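Local structure of putative metallopeptidase (Shewanella baltica OS155, 3IEH) at residues Asp26-Leu31 with Gly82-Leu87; Leu69-Gly74 with Thr265-Leu270; Gly77-Gly82 with Thr168-Val173; Glu177-Ser182 with Pro205-Gly210; Thr245-Leu250 with Leu258-Ala263. The protein binds zinc and, as a member of the peptidase M14 family, probably works as a metal-dependent hydrolase of the carboxypeptidase type. All blocks are in the same frame, centred on the assembly; numbering follows the deposited sequence.

Interaction 1: residues Asp26-Leu31 with Gly82-Leu87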
# COMPACT_ATOMS: atom_id res chain seq x y z
N ASP A 26 -3.54 -18.51 -2.12
CA ASP A 26 -2.81 -19.45 -2.98
C ASP A 26 -2.86 -18.98 -4.42
O ASP A 26 -1.84 -18.90 -5.11
CB ASP A 26 -3.36 -20.89 -2.88
CG ASP A 26 -3.06 -21.56 -1.53
OD1 ASP A 26 -1.98 -21.27 -0.96
OD2 ASP A 26 -3.88 -22.37 -1.05
N ASN A 27 -4.06 -18.66 -4.88
CA ASN A 27 -4.24 -18.11 -6.21
C ASN A 27 -3.54 -16.75 -6.34
O ASN A 27 -2.90 -16.47 -7.36
CB ASN A 27 -5.73 -18.03 -6.55
CG ASN A 27 -5.96 -17.61 -7.98
OD1 ASN A 27 -5.31 -18.13 -8.89
ND2 ASN A 27 -6.88 -16.65 -8.19
N PHE A 28 -3.61 -15.93 -5.29
CA PHE A 28 -2.94 -14.63 -5.28
C PHE A 28 -1.46 -14.78 -5.61
O PHE A 28 -0.94 -14.13 -6.53
CB PHE A 28 -3.11 -13.89 -3.93
CG PHE A 28 -2.34 -12.61 -3.85
CD1 PHE A 28 -2.83 -11.45 -4.41
CD2 PHE A 28 -1.09 -12.58 -3.29
CE1 PHE A 28 -2.11 -10.30 -4.38
CE2 PHE A 28 -0.37 -11.43 -3.27
CZ PHE A 28 -0.87 -10.29 -3.83
N TYR A 29 -0.79 -15.65 -4.89
CA TYR A 29 0.65 -15.87 -5.09
C TYR A 29 1.03 -16.50 -6.43
O TYR A 29 2.10 -16.20 -6.96
CB TYR A 29 1.22 -16.73 -3.98
CG TYR A 29 1.40 -16.01 -2.66
CD1 TYR A 29 2.06 -14.79 -2.59
CD2 TYR A 29 0.94 -16.57 -1.49
CE1 TYR A 29 2.25 -14.15 -1.36
CE2 TYR A 29 1.13 -15.95 -0.28
CZ TYR A 29 1.78 -14.74 -0.21
OH TYR A 29 1.94 -14.13 1.02
N LEU A 30 0.20 -17.41 -6.93
CA LEU A 30 0.40 -18.02 -8.26
C LEU A 30 0.44 -16.94 -9.33
O LEU A 30 1.33 -16.93 -10.15
CB LEU A 30 -0.73 -19.03 -8.54
CG LEU A 30 -0.79 -19.65 -9.94
CD1 LEU A 30 0.53 -20.32 -10.29
CD2 LEU A 30 -1.94 -20.65 -10.04
N LEU A 31 -0.54 -16.03 -9.32
CA LEU A 31 -0.57 -14.93 -10.28
C LEU A 31 0.55 -13.91 -9.98
O LEU A 31 1.12 -13.32 -10.88
CB LEU A 31 -1.94 -14.21 -10.28
CG LEU A 31 -3.22 -15.03 -10.53
CD1 LEU A 31 -4.45 -14.15 -10.33
CD2 LEU A 31 -3.28 -15.73 -11.91
N GLY A 82 -6.51 -3.84 -2.29
CA GLY A 82 -5.12 -3.33 -2.48
C GLY A 82 -4.20 -4.30 -3.21
O GLY A 82 -3.78 -4.02 -4.34
N PRO A 83 -3.89 -5.46 -2.59
CA PRO A 83 -3.12 -6.54 -3.22
C PRO A 83 -3.67 -6.99 -4.58
O PRO A 83 -2.90 -7.05 -5.55
CB PRO A 83 -3.25 -7.68 -2.22
CG PRO A 83 -3.43 -6.98 -0.86
CD PRO A 83 -4.19 -5.73 -1.16
N TRP A 84 -4.97 -7.29 -4.66
CA TRP A 84 -5.56 -7.73 -5.96
C TRP A 84 -5.51 -6.59 -6.98
O TRP A 84 -5.33 -6.81 -8.19
CB TRP A 84 -6.99 -8.28 -5.82
CG TRP A 84 -7.06 -9.58 -5.04
CD1 TRP A 84 -7.43 -9.73 -3.74
CD2 TRP A 84 -6.75 -10.90 -5.52
NE1 TRP A 84 -7.38 -11.06 -3.38
CE2 TRP A 84 -6.97 -11.80 -4.46
CE3 TRP A 84 -6.34 -11.41 -6.75
CZ2 TRP A 84 -6.76 -13.17 -4.58
CZ3 TRP A 84 -6.13 -12.79 -6.87
CH2 TRP A 84 -6.32 -13.64 -5.79
N GLY A 85 -5.67 -5.37 -6.49
CA GLY A 85 -5.49 -4.18 -7.31
C GLY A 85 -4.09 -4.11 -7.88
O GLY A 85 -3.91 -3.71 -9.02
N LEU A 86 -3.09 -4.50 -7.09
CA LEU A 86 -1.70 -4.52 -7.56
C LEU A 86 -1.53 -5.58 -8.64
O LEU A 86 -0.83 -5.35 -9.62
CB LEU A 86 -0.70 -4.76 -6.42
CG LEU A 86 0.78 -4.57 -6.75
CD1 LEU A 86 1.07 -3.35 -7.65
CD2 LEU A 86 1.59 -4.47 -5.45
N LEU A 87 -2.18 -6.73 -8.47
CA LEU A 87 -2.10 -7.77 -9.49
C LEU A 87 -2.71 -7.27 -10.78
O LEU A 87 -2.18 -7.52 -11.85
CB LEU A 87 -2.82 -9.07 -9.07
CG LEU A 87 -2.05 -10.08 -8.23
CD1 LEU A 87 -2.96 -11.30 -7.85
CD2 LEU A 87 -0.79 -10.54 -8.99
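N27 touches the indole of W84 at the margin of the contact, its ND2 lying 3.9 Å from W84 CH2, with the amide plane tilted against the ring. F28 makes the largest single contribution. With CG anti to the backbone N (chi1 175°), its ring reaches in between the helices, edge first, against one face of the W84 indole. F28 CD1 sits over the centre of that indole, 4.0 Å above its plane, and the planes meet at 84°, which defines a T-shaped stack. Further round the same phenyl ring, CE1 lies 3.6 Å from P83 CB, while P83 O approaches the ring edge in its plane. The tightest apolar approach is F28 CD1 to L87 CD1, 3.4 Å. One turn later, L31 CD1 comes to the edge of the indole, 4.1 Å from W84 CZ3, and L31 CB rests 3.9 Å from L87 CD1. W84 is also tied by NE1 to the backbone O of S22, and F114 adds a further ring beside F28 and W84. Replacing W84 by alanine would probably leave the F28 edge without its facing ring and S22 O without its donor, opening a gap between the helices. No hydrogen bond passes between 26-31 and 82-87, and the short axes run 10.7 Å apart at 30°: aligned helix-helix packing within the alpha/beta fold of M14 peptidases.

Interaction 2: residues Leu69-Gly74 with Thr265-Leu270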
# COMPACT_ATOMS: atom_id res chain seq x y z
N LEU A 69 10.54 4.46 -6.50
CA LEU A 69 9.17 4.50 -6.00
C LEU A 69 8.75 3.12 -5.44
O LEU A 69 9.07 2.07 -6.00
CB LEU A 69 8.23 4.90 -7.14
CG LEU A 69 8.49 6.29 -7.76
CD1 LEU A 69 7.54 6.55 -8.94
CD2 LEU A 69 8.36 7.41 -6.71
N LEU A 70 8.03 3.17 -4.32
CA LEU A 70 7.58 1.99 -3.59
C LEU A 70 6.07 1.98 -3.49
O LEU A 70 5.47 2.97 -3.07
CB LEU A 70 8.16 2.00 -2.16
CG LEU A 70 7.74 0.85 -1.22
CD1 LEU A 70 8.23 -0.46 -1.75
CD2 LEU A 70 8.20 1.06 0.19
N ILE A 71 5.45 0.87 -3.90
CA ILE A 71 4.01 0.69 -3.68
C ILE A 71 3.84 -0.50 -2.74
O ILE A 71 4.41 -1.58 -2.96
CB ILE A 71 3.22 0.42 -4.98
CG1 ILE A 71 3.49 1.51 -6.03
CG2 ILE A 71 1.70 0.31 -4.62
CD1 ILE A 71 2.71 1.33 -7.31
N SER A 72 3.08 -0.31 -1.68
CA SER A 72 2.89 -1.39 -0.70
C SER A 72 1.40 -1.56 -0.54
O SER A 72 0.67 -0.61 -0.68
CB SER A 72 3.54 -1.04 0.62
OG SER A 72 2.94 0.15 1.16
N ALA A 73 0.97 -2.78 -0.25
CA ALA A 73 -0.42 -3.13 -0.07
C ALA A 73 -0.52 -4.24 0.96
O ALA A 73 0.47 -4.90 1.26
CB ALA A 73 -1.03 -3.60 -1.40
N GLY A 74 -1.71 -4.44 1.50
CA GLY A 74 -1.99 -5.58 2.35
C GLY A 74 -1.42 -5.56 3.76
O GLY A 74 -1.14 -6.63 4.31
N THR A 265 -1.36 3.59 -10.98
CA THR A 265 -0.99 4.13 -12.26
C THR A 265 -0.74 5.62 -12.19
O THR A 265 0.27 6.14 -12.69
CB THR A 265 -2.07 3.81 -13.32
OG1 THR A 265 -2.01 2.42 -13.61
CG2 THR A 265 -1.78 4.55 -14.62
N HIS A 266 -1.69 6.32 -11.58
CA HIS A 266 -1.58 7.76 -11.41
C HIS A 266 -0.40 8.15 -10.52
O HIS A 266 0.28 9.14 -10.79
CB HIS A 266 -2.90 8.34 -10.88
CG HIS A 266 -3.94 8.53 -11.95
ND1 HIS A 266 -4.61 7.48 -12.53
CD2 HIS A 266 -4.41 9.65 -12.54
CE1 HIS A 266 -5.45 7.94 -13.44
NE2 HIS A 266 -5.36 9.26 -13.45
N PHE A 267 -0.17 7.38 -9.46
CA PHE A 267 0.95 7.61 -8.56
C PHE A 267 2.26 7.61 -9.36
O PHE A 267 3.06 8.54 -9.24
CB PHE A 267 0.98 6.53 -7.48
CG PHE A 267 2.25 6.51 -6.66
CD1 PHE A 267 2.48 7.48 -5.69
CD2 PHE A 267 3.19 5.51 -6.83
CE1 PHE A 267 3.65 7.45 -4.89
CE2 PHE A 267 4.34 5.48 -6.05
CZ PHE A 267 4.56 6.45 -5.07
N LEU A 268 2.46 6.57 -10.17
CA LEU A 268 3.63 6.45 -11.05
C LEU A 268 3.77 7.60 -12.07
O LEU A 268 4.87 8.11 -12.27
CB LEU A 268 3.63 5.12 -11.79
CG LEU A 268 3.76 3.87 -10.92
CD1 LEU A 268 3.80 2.68 -11.85
CD2 LEU A 268 4.98 3.88 -10.02
N ALA A 269 2.66 7.99 -12.70
CA ALA A 269 2.64 9.13 -13.65
C ALA A 269 2.99 10.44 -12.92
O ALA A 269 3.82 11.23 -13.38
CB ALA A 269 1.28 9.23 -14.37
N LEU A 270 2.37 10.69 -11.78
CA LEU A 270 2.69 11.88 -11.00
C LEU A 270 4.17 11.93 -10.56
O LEU A 270 4.77 13.00 -10.55
CB LEU A 270 1.79 11.98 -9.76
CG LEU A 270 0.33 12.32 -10.05
CD1 LEU A 270 -0.57 11.79 -8.94
CD2 LEU A 270 0.16 13.86 -10.26
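F267 on the helix and L69 and I71 on the strand form the heart of this contact. Starting from F267, the CB bond is directed at the strand, and CG stands anti to the backbone N (chi1 169°), which carries the ring down toward the sheet. CD2 is the first ring atom to arrive, 4.1 Å from I71 CG1. CE2, one bond further, meets three groups at once: I71 CG1, L69 CB at 4.1 Å, and the backbone O of L70, also at 4.1 Å. CZ, at the tip, reaches L70 O at the same distance. All three partners come obliquely to the ring. F267 and I71 run alongside one another, pointing opposite ways. Next to them, L268 directs CD2 to L69 CD1, 3.9 Å away, and I71 CD1 lies 4.4 Å from L268 CD2. On the sheet, L70 is hydrogen-bonded through its backbone to G165 and L167, and L167 also touches F267; F89 of helix 81-91 packs on L268. Strand 69-73 and helix 265-270 run nearly antiparallel, 10.2 Å apart. With every touching residue buried and no hydrogen bond across, the chemistry implies that burial of apolar surface is what mainly holds the segments together, joining the C-terminal helix to the middle of the sheet with no directional bond between them.

Interaction 3: residues Gly77-Gly82 with Thr168-Val173. With ZN (zinc ion), chain B.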
# COMPACT_ATOMS: atom_id res chain seq x y z
N GLY A 77 -5.51 -7.20 6.50
CA GLY A 77 -5.99 -8.38 5.76
C GLY A 77 -7.37 -8.30 5.16
O GLY A 77 -7.69 -9.05 4.23
N GLU A 78 -8.21 -7.40 5.70
CA GLU A 78 -9.56 -7.20 5.14
C GLU A 78 -9.57 -6.21 3.96
O GLU A 78 -10.59 -6.03 3.32
CB GLU A 78 -10.54 -6.74 6.23
CG GLU A 78 -10.68 -5.24 6.50
CD GLU A 78 -9.54 -4.64 7.29
OE1 GLU A 78 -8.43 -5.19 7.22
OE2 GLU A 78 -9.76 -3.61 7.99
N GLU A 79 -8.44 -5.58 3.69
CA GLU A 79 -8.36 -4.55 2.67
C GLU A 79 -7.73 -5.15 1.43
O GLU A 79 -6.70 -4.69 0.93
CB GLU A 79 -7.54 -3.41 3.24
CG GLU A 79 -8.14 -2.93 4.58
CD GLU A 79 -7.35 -1.83 5.24
OE1 GLU A 79 -6.28 -1.40 4.70
OE2 GLU A 79 -7.80 -1.41 6.33
N SER A 80 -8.38 -6.20 0.94
CA SER A 80 -7.82 -7.10 -0.06
C SER A 80 -7.85 -6.54 -1.48
O SER A 80 -7.11 -7.02 -2.34
CB SER A 80 -8.50 -8.47 0.02
OG SER A 80 -9.90 -8.33 0.03
N ALA A 81 -8.66 -5.50 -1.74
CA ALA A 81 -8.64 -4.86 -3.05
C ALA A 81 -7.26 -4.20 -3.34
O ALA A 81 -6.88 -4.04 -4.50
CB ALA A 81 -9.80 -3.86 -3.22
N GLY A 82 -6.51 -3.84 -2.29
CA GLY A 82 -5.12 -3.33 -2.48
C GLY A 82 -4.20 -4.30 -3.21
O GLY A 82 -3.78 -4.02 -4.34
N THR A 168 0.97 3.71 -0.42
CA THR A 168 0.47 2.53 0.25
C THR A 168 -1.04 2.43 -0.01
O THR A 168 -1.75 3.42 0.13
CB THR A 168 0.82 2.51 1.76
OG1 THR A 168 0.51 1.21 2.28
CG2 THR A 168 0.03 3.56 2.53
N CYS A 169 -1.53 1.26 -0.42
CA CYS A 169 -2.93 1.10 -0.81
C CYS A 169 -3.78 0.38 0.22
O CYS A 169 -3.69 -0.85 0.39
CB CYS A 169 -2.98 0.40 -2.15
SG CYS A 169 -2.17 1.46 -3.39
N HIS A 170 -4.62 1.15 0.91
CA HIS A 170 -5.45 0.65 1.99
C HIS A 170 -6.90 0.71 1.59
O HIS A 170 -7.25 1.24 0.52
CB HIS A 170 -5.22 1.46 3.25
CG HIS A 170 -3.89 1.20 3.89
ND1 HIS A 170 -3.76 0.48 5.05
CD2 HIS A 170 -2.64 1.52 3.50
CE1 HIS A 170 -2.48 0.40 5.38
NE2 HIS A 170 -1.78 1.02 4.46
N GLU A 171 -7.73 0.10 2.42
CA GLU A 171 -9.17 0.18 2.26
C GLU A 171 -9.82 0.45 3.61
O GLU A 171 -9.25 0.14 4.63
CB GLU A 171 -9.73 -1.09 1.68
CG GLU A 171 -9.18 -1.50 0.36
CD GLU A 171 -10.22 -2.29 -0.42
OE1 GLU A 171 -10.25 -3.51 -0.25
OE2 GLU A 171 -11.06 -1.70 -1.13
N ASP A 172 -11.01 1.03 3.59
CA ASP A 172 -11.74 1.35 4.81
C ASP A 172 -13.08 0.58 4.75
O ASP A 172 -13.97 0.94 3.99
CB ASP A 172 -11.93 2.88 4.90
CG ASP A 172 -12.65 3.34 6.18
OD1 ASP A 172 -13.22 2.54 6.97
OD2 ASP A 172 -12.67 4.56 6.39
N VAL A 173 -13.19 -0.47 5.58
CA VAL A 173 -14.40 -1.32 5.66
C VAL A 173 -15.60 -0.61 6.31
O VAL A 173 -16.72 -1.05 6.19
CB VAL A 173 -14.12 -2.68 6.38
CG1 VAL A 173 -13.76 -2.50 7.88
CG2 VAL A 173 -15.30 -3.58 6.27
ZN ZN B . -5.68 -0.12 6.46
O HOH W 1 -10.74 -1.32 6.83
O HOH W 2 -4.42 -3.37 1.26
O HOH W 3 -6.47 2.01 6.88
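E79 and H170, the latter from strand 165-172, meet at zinc in the M14 metal site, completed by H76. The tight part lies around the E79 carboxylate, carried to the metal by a chain extended beyond CG (chi2 177°). Its OE1 and OE2 bind zinc at 2.3 and 2.5 Å, H170 ND1 at 2.5 Å. The backbone N of E171 donates to E79 OE1 over 3.1 Å, almost straight at 171° but from above the carboxylate plane, an added hold on a group zinc already grips through both oxygens. The E171 side chain runs past E79 CB to A81, where OE1 accepts from A81 N over 3.0 Å, while OE2 is held by T247 and a salt bridge to R256. An alanine in place of E171 would remove that carboxylate and is likely to leave A81 N and the R256 charge without their mates. Looser is the outer side, where V173 CG1 stays 4.2 Å from E78 OE2 and a water donates to E78 OE2 and accepts from V173 N; R119 salt-bridges E78. Another water lies 2.3 Å from the metal. Deeper in, a third water donates to E79 O and, over 2.8 Å, to C169 O.

Interaction 4: residues Glu177-Ser182 with Pro205-Gly210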
# COMPACT_ATOMS: atom_id res chain seq x y z
N GLU A 177 -17.20 5.91 1.04
CA GLU A 177 -16.61 7.08 0.40
C GLU A 177 -15.09 6.98 0.36
O GLU A 177 -14.48 6.58 1.35
CB GLU A 177 -16.98 8.34 1.20
CG GLU A 177 -18.45 8.67 1.17
CD GLU A 177 -18.80 9.88 2.02
OE1 GLU A 177 -18.09 10.14 3.00
OE2 GLU A 177 -19.80 10.56 1.73
N ALA A 178 -14.46 7.34 -0.75
CA ALA A 178 -12.99 7.24 -0.87
C ALA A 178 -12.28 8.43 -0.19
O ALA A 178 -12.87 9.49 0.00
CB ALA A 178 -12.58 7.16 -2.34
N TYR A 179 -11.02 8.24 0.18
CA TYR A 179 -10.20 9.34 0.65
C TYR A 179 -8.74 8.93 0.58
O TYR A 179 -8.41 7.79 0.25
CB TYR A 179 -10.63 9.83 2.05
CG TYR A 179 -10.59 8.78 3.12
CD1 TYR A 179 -11.65 7.85 3.25
CD2 TYR A 179 -9.52 8.70 4.01
CE1 TYR A 179 -11.63 6.86 4.23
CE2 TYR A 179 -9.47 7.70 5.01
CZ TYR A 179 -10.52 6.78 5.10
OH TYR A 179 -10.49 5.81 6.09
N VAL A 180 -7.87 9.90 0.83
CA VAL A 180 -6.44 9.69 0.70
C VAL A 180 -5.67 10.55 1.71
O VAL A 180 -5.99 11.70 1.88
CB VAL A 180 -5.95 10.02 -0.74
CG1 VAL A 180 -6.48 11.35 -1.19
CG2 VAL A 180 -4.42 10.04 -0.77
N TYR A 181 -4.69 9.94 2.38
CA TYR A 181 -3.76 10.63 3.26
C TYR A 181 -2.59 10.95 2.37
O TYR A 181 -2.09 10.04 1.74
CB TYR A 181 -3.23 9.70 4.38
CG TYR A 181 -4.25 9.18 5.39
CD1 TYR A 181 -4.98 8.02 5.15
CD2 TYR A 181 -4.44 9.83 6.59
CE1 TYR A 181 -5.91 7.54 6.08
CE2 TYR A 181 -5.36 9.37 7.52
CZ TYR A 181 -6.08 8.23 7.27
OH TYR A 181 -6.99 7.80 8.21
N SER A 182 -2.13 12.19 2.33
CA SER A 182 -0.93 12.52 1.53
C SER A 182 0.08 13.32 2.33
O SER A 182 -0.24 13.88 3.38
CB SER A 182 -1.28 13.28 0.23
OG SER A 182 -1.73 14.59 0.50
N PRO A 205 -17.82 7.97 -4.55
CA PRO A 205 -18.02 9.29 -3.93
C PRO A 205 -16.85 9.56 -2.95
O PRO A 205 -16.23 8.61 -2.46
CB PRO A 205 -19.36 9.17 -3.18
CG PRO A 205 -19.66 7.66 -3.08
CD PRO A 205 -18.79 6.95 -4.12
N ILE A 206 -16.57 10.83 -2.69
CA ILE A 206 -15.45 11.28 -1.88
C ILE A 206 -15.83 11.59 -0.43
O ILE A 206 -16.94 12.01 -0.15
CB ILE A 206 -14.86 12.54 -2.56
CG1 ILE A 206 -14.06 12.14 -3.81
CG2 ILE A 206 -14.03 13.36 -1.60
CD1 ILE A 206 -12.99 11.04 -3.61
N ALA A 207 -14.92 11.39 0.52
CA ALA A 207 -15.18 11.75 1.93
C ALA A 207 -15.13 13.28 2.03
O ALA A 207 -14.07 13.86 2.30
CB ALA A 207 -14.17 11.11 2.84
N VAL A 208 -16.26 13.92 1.76
CA VAL A 208 -16.31 15.38 1.71
C VAL A 208 -15.86 16.00 3.03
O VAL A 208 -15.18 17.02 3.04
CB VAL A 208 -17.72 15.89 1.27
CG1 VAL A 208 -17.95 17.35 1.70
CG2 VAL A 208 -17.87 15.72 -0.25
N ASP A 209 -16.22 15.35 4.13
CA ASP A 209 -15.87 15.82 5.45
C ASP A 209 -15.95 14.70 6.45
O ASP A 209 -16.30 13.58 6.10
CB ASP A 209 -16.81 16.95 5.87
CG ASP A 209 -18.26 16.53 5.85
OD1 ASP A 209 -18.62 15.41 6.34
OD2 ASP A 209 -19.06 17.34 5.36
N GLY A 210 -15.65 15.03 7.70
CA GLY A 210 -15.66 14.09 8.81
C GLY A 210 -14.29 14.13 9.45
O GLY A 210 -13.50 15.08 9.26
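A207 CB comes obliquely to the Y179 ring, 4.1 Å from Y179 CD1, and lies 3.8 Å from Y179 CB. At the ring edge, in its plane, stands the backbone O of E177 from the same segment. CG of Y179 lies between its backbone N and carbonyl carbon (chi1 58°), a turn that leads the phenol away from the loop, where its OH bonds to D172. The other flat group, the E177 carboxylate, reaches along an extended chain to the loop backbone: OE1 is 3.5 Å from A207 CA, and CD is 3.6 Å from I206 O. These are van der Waals approaches, with no hydrogen bond between that carboxylate and the loop. What binds the segments is backbone. A178 N donates to P205 O over 2.8 Å, and A207 N returns a bond of 2.8 Å to A178 O. Beside this pair, E177 CA makes a CA-H...O contact with P205 O. A178 CB and I206 CD1, 4.1 Å apart, add a small apolar patch on the bridged pair. The donor and acceptor pattern, with A178 bonded to the residues on either side of I206, is that of a single parallel beta bridge. Directly after it the loop bends in an inverse gamma turn centred on A207. Thus the loop following helix 191-201 is fastened just ahead of strand 179-183, whose Y179 lies beside E246, the predicted proton donor or acceptor of the active site.

Interaction 5: residues Thr245-Leu250 with Leu258-Ala263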
# COMPACT_ATOMS: atom_id res chain seq x y z
N THR A 245 -3.83 5.71 0.05
CA THR A 245 -5.16 5.79 -0.51
C THR A 245 -6.08 4.86 0.27
O THR A 245 -5.66 3.80 0.75
CB THR A 245 -5.18 5.38 -2.00
OG1 THR A 245 -4.67 4.06 -2.11
CG2 THR A 245 -4.32 6.34 -2.86
N GLU A 246 -7.34 5.27 0.41
CA GLU A 246 -8.34 4.48 1.11
C GLU A 246 -9.57 4.33 0.19
O GLU A 246 -10.34 5.27 0.04
CB GLU A 246 -8.73 5.17 2.42
CG GLU A 246 -7.59 5.28 3.42
CD GLU A 246 -7.38 4.02 4.26
OE1 GLU A 246 -8.20 3.05 4.23
OE2 GLU A 246 -6.38 4.01 4.98
N THR A 247 -9.70 3.19 -0.46
CA THR A 247 -10.91 2.87 -1.19
C THR A 247 -11.97 2.33 -0.22
O THR A 247 -11.67 1.67 0.79
CB THR A 247 -10.66 1.87 -2.36
OG1 THR A 247 -9.94 0.72 -1.88
CG2 THR A 247 -9.90 2.54 -3.49
N PRO A 248 -13.23 2.60 -0.50
CA PRO A 248 -14.28 2.19 0.43
C PRO A 248 -14.70 0.74 0.28
O PRO A 248 -15.27 0.36 -0.76
CB PRO A 248 -15.45 3.13 0.06
CG PRO A 248 -15.21 3.45 -1.41
CD PRO A 248 -13.73 3.43 -1.61
N ALA A 249 -14.51 -0.05 1.34
CA ALA A 249 -14.72 -1.49 1.26
C ALA A 249 -16.19 -1.90 1.39
O ALA A 249 -16.50 -3.10 1.40
CB ALA A 249 -13.84 -2.23 2.29
N LEU A 250 -17.08 -0.91 1.50
CA LEU A 250 -18.56 -1.14 1.44
C LEU A 250 -19.05 -1.10 -0.02
O LEU A 250 -20.20 -1.38 -0.28
CB LEU A 250 -19.34 -0.10 2.28
CG LEU A 250 -19.17 -0.13 3.80
CD1 LEU A 250 -19.95 1.04 4.49
CD2 LEU A 250 -19.58 -1.52 4.38
N LEU A 258 -10.09 -2.11 -9.43
CA LEU A 258 -9.82 -1.17 -10.55
C LEU A 258 -9.41 0.20 -10.06
O LEU A 258 -8.52 0.83 -10.66
CB LEU A 258 -11.03 -1.04 -11.48
CG LEU A 258 -11.38 -2.32 -12.25
CD1 LEU A 258 -12.62 -2.10 -13.08
CD2 LEU A 258 -10.25 -2.84 -13.12
N ALA A 259 -10.03 0.66 -8.98
CA ALA A 259 -9.66 1.96 -8.36
C ALA A 259 -8.24 1.95 -7.83
O ALA A 259 -7.50 2.92 -7.97
CB ALA A 259 -10.65 2.34 -7.22
N ASN A 260 -7.88 0.85 -7.16
CA ASN A 260 -6.55 0.66 -6.61
C ASN A 260 -5.51 0.61 -7.73
O ASN A 260 -4.44 1.19 -7.61
CB ASN A 260 -6.52 -0.61 -5.74
CG ASN A 260 -7.00 -0.34 -4.31
OD1 ASN A 260 -6.24 0.14 -3.49
ND2 ASN A 260 -8.26 -0.64 -4.02
N SER A 261 -5.85 -0.05 -8.84
CA SER A 261 -5.00 -0.11 -10.02
C SER A 261 -4.82 1.28 -10.66
O SER A 261 -3.74 1.62 -11.15
CB SER A 261 -5.59 -1.07 -11.05
OG SER A 261 -4.74 -1.23 -12.17
N ALA A 262 -5.90 2.06 -10.70
CA ALA A 262 -5.86 3.38 -11.26
C ALA A 262 -4.96 4.29 -10.41
O ALA A 262 -4.16 5.03 -10.95
CB ALA A 262 -7.27 3.96 -11.40
N ALA A 263 -5.10 4.20 -9.08
CA ALA A 263 -4.31 5.02 -8.16
C ALA A 263 -2.82 4.74 -8.27
O ALA A 263 -2.02 5.67 -8.22
CB ALA A 263 -4.77 4.80 -6.71
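In T247, OG1 stands between the backbone N and the carbonyl carbon (chi1 51°) and CG2 anti to the carbonyl carbon; with CB directed at the helix, this rotation presents OG1 to N260 and CG2 to A259. N260 answers with CG anti to its own carbonyl carbon (chi1 -84°), which brings the amide across to the strand. A hydrogen bond results from N260 ND2 to T247 OG1, 3.0 Å long and bent to 145°, with the hydroxyl tilted from the amide plane. ND2 also bonds to R256 O, and T247 OG1 to the carboxylate of E171; E171, whose backbone N bonds to the zinc ligand E79, is thereby linked to the helix. Strand 245-248 and helix 258-263 run nearly antiparallel, 9.4 Å apart, as the last beta-alpha unit of the alpha/beta fold, with the helix packed on the sheet. The interface between strand and helix is made of small groups. T247 CG2 touches A259 CB at 3.8 Å, and one turn on, T245 CG2 meets A263 CB at 4.2 Å. Between the two threonines, the CB of E246, the predicted proton donor or acceptor, is directed away from the helix, and its side chain touches H170.

Overall arrangement
Interactions 2, 3, 4 and 5 all reach the same mixed sheet, where strands 68-73, 165-172, 242-248 and 179-183 are successive neighbours. Along the chain, interactions 3, 4 and 5 are nested in series inside the loop closed by interaction 2; the segments of interaction 1 alternate with those of interactions 2 and 3, and it closes before 4 and 5 open. Interactions 3 and 5 are close, centres 8 Å apart, joined through E171 and T247. Helix 253-271 serves interactions 2 and 5, and helix 81-91 serves 1 and 3, which share G82. Interaction 1 lies farthest from interaction 4, about 26 Å between centres. Thus two helices and adjacent strands connect the metal site to the hydrophobic core.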